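Local coordinates for chitinase (Paenibacillus sp. FPU-7, PDB 5GZT), which probably hydrolyses chitin and chitodextrins at random internal N-acetyl-beta-D-glucosaminide (1->4)-beta-linkages, as a family 18 glycosyl hydrolase, at residues A29-V34 / T50-V55; S70-D75 / S90-R95; T116-N121 / G130-A135. All coordinates share one frame; numbering follows the deposited sequence. Where two conformers were deposited one is given.

Interaction 1 (A29-V34 / T50-V55); sequences AKVGEV and TGFEKV. With NA (sodium ion), chain C.
With its CG1 swung opposite the backbone N (chi1 -158°), Val31 turns CG2 over one face of the Phe52 ring, whose own CG lies opposite the carbonyl carbon (chi1 -57°). Val31 CG2 sits 4.2 Å from the Phe52 ring centroid, a CH-pi contact displaced toward the rim. Val34 meets the same ring obliquely, with CG2 3.5 Å from Phe52 CD1. The segments run in nearly the same direction, as expected of consecutive coils in a parallel beta-helix, and backbone bonds tie them at both ends. Val31 N donates to Gly51 O at 2.6 Å and Gly51 N to Ala29 O; further on, Val34 N reaches Lys54 O at 2.9 Å. Gly51 has a positive phi (69°), and the carbonyls of its two neighbours both bind one sodium ion, Thr50 O at 2.3 Å and Phe52 O at 2.5 Å, with Glu44 OE2 and Ser72 O as the other protein ligands. A water donates to both Val31 O and Glu53 OE1, bridging the two segments. Glu33 and Lys54 lie alongside each other, but Glu33 OE1 stays 4.4 Å from Lys54 NZ, too far apart for a salt bridge.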
# COMPACT_ATOMS: atom_id res chain seq x y z
N ALA B 29 22.34 60.93 -11.11
CA ALA B 29 23.58 60.92 -11.87
C ALA B 29 23.97 59.49 -12.32
O ALA B 29 23.46 58.47 -11.78
CB ALA B 29 24.71 61.56 -11.09
N LYS B 30 24.90 59.49 -13.27
CA LYS B 30 25.17 58.40 -14.22
C LYS B 30 26.62 58.59 -14.70
O LYS B 30 26.95 59.61 -15.34
CB LYS B 30 24.21 58.56 -15.41
CG LYS B 30 23.23 57.44 -15.71
CD LYS B 30 23.91 56.29 -16.45
CE LYS B 30 24.29 55.18 -15.49
NZ LYS B 30 23.06 54.65 -14.83
N VAL B 31 27.51 57.65 -14.37
CA VAL B 31 28.92 57.82 -14.75
C VAL B 31 29.37 56.56 -15.44
O VAL B 31 28.96 55.44 -15.07
CB VAL B 31 29.87 58.16 -13.58
CG1 VAL B 31 31.15 58.83 -14.10
CG2 VAL B 31 29.19 59.07 -12.56
N GLY B 32 30.20 56.77 -16.47
CA GLY B 32 30.80 55.68 -17.21
C GLY B 32 31.94 55.11 -16.40
O GLY B 32 31.95 55.23 -15.16
N GLU B 33 32.90 54.51 -17.11
CA GLU B 33 34.06 53.90 -16.50
C GLU B 33 34.99 55.01 -16.03
O GLU B 33 35.39 55.85 -16.85
CB GLU B 33 34.80 52.96 -17.51
CG GLU B 33 36.18 52.43 -17.05
CD GLU B 33 36.86 51.45 -18.02
OE1 GLU B 33 36.13 50.63 -18.58
OE2 GLU B 33 38.11 51.48 -18.19
N VAL B 34 35.38 54.96 -14.75
CA VAL B 34 36.44 55.85 -14.23
C VAL B 34 37.84 55.22 -14.32
O VAL B 34 38.11 54.18 -13.70
CB VAL B 34 36.16 56.21 -12.74
CG1 VAL B 34 37.13 57.27 -12.25
CG2 VAL B 34 34.70 56.59 -12.51
N THR B 50 22.31 55.29 -10.86
CA THR B 50 23.30 54.21 -10.69
C THR B 50 24.70 54.77 -10.43
O THR B 50 25.51 54.09 -9.85
CB THR B 50 23.32 53.25 -11.89
OG1 THR B 50 23.84 53.94 -13.02
CG2 THR B 50 21.92 52.64 -12.18
N GLY B 51 24.99 55.98 -10.88
CA GLY B 51 26.23 56.67 -10.55
C GLY B 51 27.47 56.06 -11.19
O GLY B 51 27.54 55.95 -12.43
N PHE B 52 28.46 55.69 -10.35
CA PHE B 52 29.68 55.03 -10.83
C PHE B 52 29.44 53.55 -11.00
O PHE B 52 28.58 52.96 -10.34
CB PHE B 52 30.86 55.19 -9.90
CG PHE B 52 31.20 56.59 -9.62
CD1 PHE B 52 31.97 57.32 -10.51
CD2 PHE B 52 30.79 57.18 -8.43
CE1 PHE B 52 32.32 58.64 -10.23
CE2 PHE B 52 31.12 58.50 -8.12
CZ PHE B 52 31.91 59.23 -9.02
N GLU B 53 30.22 52.94 -11.90
CA GLU B 53 30.18 51.47 -12.03
C GLU B 53 31.56 50.83 -12.07
O GLU B 53 32.02 50.32 -11.04
CB GLU B 53 29.26 51.06 -13.19
CG GLU B 53 27.79 51.21 -12.80
CD GLU B 53 26.83 50.70 -13.83
OE1 GLU B 53 26.96 51.11 -14.97
OE2 GLU B 53 25.93 49.92 -13.46
N LYS B 54 32.22 50.87 -13.21
CA LYS B 54 33.53 50.31 -13.37
C LYS B 54 34.61 51.36 -13.03
O LYS B 54 34.53 52.56 -13.39
CB LYS B 54 33.69 49.70 -14.79
CG LYS B 54 35.08 49.05 -15.06
CD LYS B 54 35.15 48.15 -16.32
CE LYS B 54 36.57 48.04 -16.92
NZ LYS B 54 37.56 47.26 -16.13
N VAL B 55 35.63 50.89 -12.32
CA VAL B 55 36.75 51.69 -11.95
C VAL B 55 38.02 50.88 -12.16
O VAL B 55 38.05 49.69 -11.77
CB VAL B 55 36.67 52.07 -10.44
CG1 VAL B 55 37.83 52.95 -10.05
CG2 VAL B 55 35.34 52.74 -10.11
NA NA C . 27.02 53.01 -8.44
O HOH W 1 28.71 52.99 -15.84

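Interaction 2 (S70-D75 / S90-R95); sequences SGSFTD and SGTIER. With NA (sodium ion), chain C; FMT (formic acid), chain K.
Arg95 grips Asp75 side-on through NE and NH2, with the carboxylate and guanidinium planes turned 64° apart, so the two flat groups are far from coplanar. Asp75 OD1 takes both donors: Arg95 NE reaches it on the syn side at 2.7 Å, while NH2 comes from above the carboxylate plane. Arg95 NH2 also meets Asp75 OD2 at 3.0 Å, and this oxygen lies in the guanidinium plane. The bend at chi3 (-48°) folds the arginine back toward the aspartate, and Arg95 NH1 forms a salt bridge with Glu94 OE1 through a weak hydrogen bond. Arg95 was modelled in two conformers, so this network describes one of them. An alanine in place of Asp75 would probably leave that guanidinium without its main anionic mate and freer to turn, with Glu94 holding it only weakly.

On the same face, Ser72 OG and Thr92 OG1 lie 2.8 Å apart, although the Thr92 oxygen is less surely placed. Phe73 and Ile93 occupy the other face: Phe73 CB packs 4.2 Å from Ile93 CG1, and the ring turns its edge to Thr92 O. Gly91 has a phi of 102°, and any CB there would strike Gly71 O. Backbone bonds keep the pairing in parallel register, among them Phe73 N to Thr92 O at 2.8 Å and Arg95 N to Thr74 O at 2.9 Å. Ser72 O coordinates the sodium ion at 2.4 Å. Ser70 OG donates to a formic acid molecule, probably from the crystallisation liquor.

The two segments belong to successive coils of a parallel beta-helix. Phe73 touches Leu42 of strand 40-47 and Ile93 touches Val88 of strand 85-89, while backbone bonds continue the pairing to Glu53 and Val55 before it and to Lys114 after it.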
# COMPACT_ATOMS: atom_id res chain seq x y z
N SER B 70 33.84 55.47 -2.28
CA SER B 70 32.62 55.38 -1.47
C SER B 70 31.49 55.33 -2.41
O SER B 70 31.35 56.23 -3.21
CB SER B 70 32.43 56.60 -0.54
OG SER B 70 33.57 56.68 0.30
N GLY B 71 30.66 54.30 -2.28
CA GLY B 71 29.60 54.06 -3.23
C GLY B 71 29.44 52.59 -3.55
O GLY B 71 30.07 51.73 -2.91
N SER B 72 28.57 52.33 -4.53
CA SER B 72 28.20 50.96 -5.00
C SER B 72 28.84 50.76 -6.35
O SER B 72 28.47 51.47 -7.28
CB SER B 72 26.70 50.80 -5.13
OG SER B 72 26.35 49.43 -5.28
N PHE B 73 29.82 49.84 -6.45
CA PHE B 73 30.58 49.70 -7.68
C PHE B 73 30.41 48.29 -8.25
O PHE B 73 29.93 47.37 -7.60
CB PHE B 73 32.04 50.07 -7.47
CG PHE B 73 32.26 51.46 -6.93
CD1 PHE B 73 32.17 51.71 -5.57
CD2 PHE B 73 32.59 52.50 -7.78
CE1 PHE B 73 32.41 52.98 -5.07
CE2 PHE B 73 32.79 53.80 -7.28
CZ PHE B 73 32.70 54.03 -5.93
N THR B 74 30.74 48.15 -9.52
CA THR B 74 30.59 46.82 -10.16
C THR B 74 31.97 46.14 -10.09
O THR B 74 32.23 45.40 -9.14
CB THR B 74 30.04 46.97 -11.61
OG1 THR B 74 30.79 47.98 -12.31
CG2 THR B 74 28.61 47.38 -11.57
N ASP B 75 32.82 46.44 -11.07
CA ASP B 75 34.11 45.86 -11.23
C ASP B 75 35.06 46.95 -10.89
O ASP B 75 35.00 48.05 -11.49
CB ASP B 75 34.41 45.40 -12.68
CG ASP B 75 33.52 44.26 -13.15
OD1 ASP B 75 33.55 43.18 -12.57
OD2 ASP B 75 32.84 44.43 -14.14
N SER B 90 33.35 53.28 2.04
CA SER B 90 31.97 52.85 2.29
C SER B 90 31.36 52.20 1.05
O SER B 90 31.73 52.51 -0.06
CB SER B 90 31.06 54.01 2.77
OG SER B 90 30.70 54.80 1.71
N GLY B 91 30.36 51.36 1.29
CA GLY B 91 29.53 50.88 0.21
C GLY B 91 29.94 49.47 -0.19
O GLY B 91 30.31 48.67 0.68
N THR B 92 29.84 49.19 -1.49
CA THR B 92 29.86 47.82 -2.01
C THR B 92 30.65 47.77 -3.32
O THR B 92 30.75 48.73 -4.04
CB THR B 92 28.45 47.28 -2.30
OG1 THR B 92 27.80 48.20 -3.19
CG2 THR B 92 27.67 47.02 -1.02
N ILE B 93 31.28 46.62 -3.56
CA ILE B 93 32.02 46.34 -4.81
C ILE B 93 31.65 44.92 -5.17
O ILE B 93 31.77 43.99 -4.36
CB ILE B 93 33.54 46.48 -4.72
CG1 ILE B 93 33.99 47.92 -4.45
CG2 ILE B 93 34.16 46.07 -6.04
CD1 ILE B 93 35.45 48.02 -3.98
N GLU B 94 31.15 44.72 -6.38
CA GLU B 94 30.81 43.31 -6.82
C GLU B 94 32.06 42.47 -7.00
O GLU B 94 32.18 41.39 -6.47
CB GLU B 94 29.98 43.30 -8.12
CG GLU B 94 28.48 43.50 -7.94
CD GLU B 94 27.74 43.99 -9.23
OE1 GLU B 94 28.27 43.89 -10.36
OE2 GLU B 94 26.61 44.49 -9.10
N ARG B 95 33.00 42.98 -7.73
CA ARG B 95 34.19 42.21 -8.02
C ARG B 95 35.37 43.14 -7.96
O ARG B 95 35.49 44.10 -8.72
CB ARG B 95 34.04 41.45 -9.37
CG ARG B 95 32.92 40.38 -9.40
CD ARG B 95 32.42 39.92 -10.81
NE ARG B 95 32.15 41.08 -11.66
CZ ARG B 95 30.98 41.74 -11.75
NH1 ARG B 95 29.90 41.38 -11.10
NH2 ARG B 95 30.91 42.79 -12.51
NA NA C . 27.02 53.01 -8.44
C FMT K . 33.69 58.73 3.36
O1 FMT K . 34.81 59.01 2.89
O2 FMT K . 32.87 57.81 2.81

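Interaction 3 (T116-N121 / G130-A135); sequences TTLTLN and GSVGTA
Leu118 and Thr134 make the straightest bond here: Leu118 N donates to Thr134 O at 2.9 Å, with an N-H...O angle of 172° and the donor nearly in line with the C=O bond. The other bond, Thr134 N to Thr116 O, is also 2.9 Å long but more bent, at 138°, so Thr134 bonds to the residues on either side of Thr117, as in parallel strands. Two CA-H...O contacts flank this pair, the shorter running from Ala135 CA to Leu118 O at 3.3 Å. The pairing is parallel, matching Thr117 with Thr134 on one face and Leu118 with Ala135 on the other.

Among the side chains, the closest apolar approach is Leu118 CB to Val132 CG1, 3.7 Å. Val132 presents CG1 by setting it opposite its backbone N (chi1 172°). The chain turns corners at Thr116 and Gly133; a CB on Gly133 would come tight against Thr116 O, so the glycine lets the corner sit close.

Beyond these contacts, a water donates to Thr116 O at 2.5 Å and hydrogen-bonds Thr134 OG1 at 2.9 Å, linking the corner to the threonine hydroxyl. Lys152 NZ also hydrogen-bonds Thr134 OG1, a second partner that probably helps fix its rotation.

Buried Leu118 and Ala135 both touch Phe146 of strand 145-146, and Ala135 and Val132 also rest on Pro150. On the preceding side, strand 92-98 flanks segment 116-121: Leu118 touches Leu96, Thr117 touches Arg95, and backbone bonds join Thr117 to Glu94 and Leu96. The contact thus joins strands 114-120 and 131-137 within one parallel sheet of the beta-helix.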
# COMPACT_ATOMS: atom_id res chain seq x y z
N THR B 116 31.79 41.61 -2.63
CA THR B 116 31.21 40.25 -2.77
C THR B 116 32.30 39.20 -3.21
O THR B 116 32.36 38.08 -2.68
CB THR B 116 30.13 40.24 -3.87
OG1 THR B 116 29.16 41.21 -3.56
CG2 THR B 116 29.45 38.85 -4.01
N THR B 117 33.09 39.58 -4.21
CA THR B 117 34.20 38.77 -4.74
C THR B 117 35.49 39.54 -4.85
O THR B 117 35.56 40.60 -5.49
CB THR B 117 33.80 38.13 -6.11
OG1 THR B 117 32.63 37.36 -5.85
CG2 THR B 117 34.91 37.17 -6.64
N LEU B 118 36.51 39.03 -4.17
CA LEU B 118 37.82 39.62 -4.26
C LEU B 118 38.77 38.57 -4.93
O LEU B 118 38.96 37.48 -4.38
CB LEU B 118 38.36 40.03 -2.87
CG LEU B 118 39.78 40.49 -2.82
CD1 LEU B 118 40.08 41.83 -3.48
CD2 LEU B 118 40.33 40.49 -1.41
N THR B 119 39.40 38.95 -6.04
CA THR B 119 40.30 38.07 -6.80
C THR B 119 41.73 38.60 -6.71
O THR B 119 42.01 39.72 -7.09
CB THR B 119 39.82 37.88 -8.24
OG1 THR B 119 38.47 37.42 -8.20
CG2 THR B 119 40.68 36.90 -9.04
N LEU B 120 42.62 37.77 -6.19
CA LEU B 120 43.99 38.15 -5.98
C LEU B 120 44.99 37.40 -6.90
O LEU B 120 45.07 36.17 -6.86
CB LEU B 120 44.34 37.85 -4.53
CG LEU B 120 43.41 38.48 -3.46
CD1 LEU B 120 43.86 38.04 -2.09
CD2 LEU B 120 43.48 39.96 -3.63
N ASN B 121 45.78 38.21 -7.64
CA ASN B 121 46.75 37.74 -8.62
C ASN B 121 48.11 38.24 -8.31
O ASN B 121 49.04 37.99 -9.09
CB ASN B 121 46.30 38.20 -10.02
CG ASN B 121 45.06 37.48 -10.49
OD1 ASN B 121 44.05 38.10 -10.95
ND2 ASN B 121 45.14 36.20 -10.53
N GLY B 130 36.17 45.93 7.13
CA GLY B 130 35.38 45.58 5.96
C GLY B 130 35.31 44.08 5.59
O GLY B 130 36.12 43.28 6.08
N SER B 131 34.28 43.71 4.84
CA SER B 131 33.94 42.30 4.62
C SER B 131 34.16 41.91 3.12
O SER B 131 33.94 42.72 2.22
CB SER B 131 32.48 42.00 5.01
OG SER B 131 32.39 42.19 6.40
N VAL B 132 34.60 40.68 2.95
CA VAL B 132 34.83 40.05 1.63
C VAL B 132 33.98 38.76 1.66
O VAL B 132 34.18 37.92 2.52
CB VAL B 132 36.28 39.69 1.43
CG1 VAL B 132 36.44 38.86 0.12
CG2 VAL B 132 37.14 40.92 1.30
N GLY B 133 33.01 38.63 0.76
CA GLY B 133 32.20 37.38 0.78
C GLY B 133 32.99 36.17 0.27
O GLY B 133 33.00 35.13 0.91
N THR B 134 33.71 36.31 -0.88
CA THR B 134 34.59 35.19 -1.38
C THR B 134 35.92 35.73 -1.86
O THR B 134 35.89 36.68 -2.66
CB THR B 134 33.90 34.42 -2.50
OG1 THR B 134 32.70 33.92 -1.97
CG2 THR B 134 34.74 33.15 -3.04
N ALA B 135 37.04 35.23 -1.29
CA ALA B 135 38.36 35.62 -1.73
C ALA B 135 38.81 34.49 -2.70
O ALA B 135 38.88 33.33 -2.29
CB ALA B 135 39.35 35.71 -0.57
O HOH W 2 30.86 36.05 -2.51

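How the interactions relate
The three contacts come in series along the chain and climb one N-terminal parallel beta-helix. Centres of interactions 1 and 2 lie 11 Å apart, those of 2 and 3 lie 12 Å apart, and those of 1 and 3 lie 21 Å apart, each step being roughly two coil rises, since each contact pairs two coils. Neighbours touch directly: Val55 N is 3.0 Å from Asp75 O and Ile93 O is 2.9 Å from Thr116 N, both probable hydrogen bonds. Strands 34-36, 55-57, 72-78, 92-98, 114-120 and 131-137 follow in order across one parallel sheet. Interactions 1 and 2 share the sodium ion, which links their coils. All three centres lie far from the chain's centre, at about 69, 63 and 58 Å.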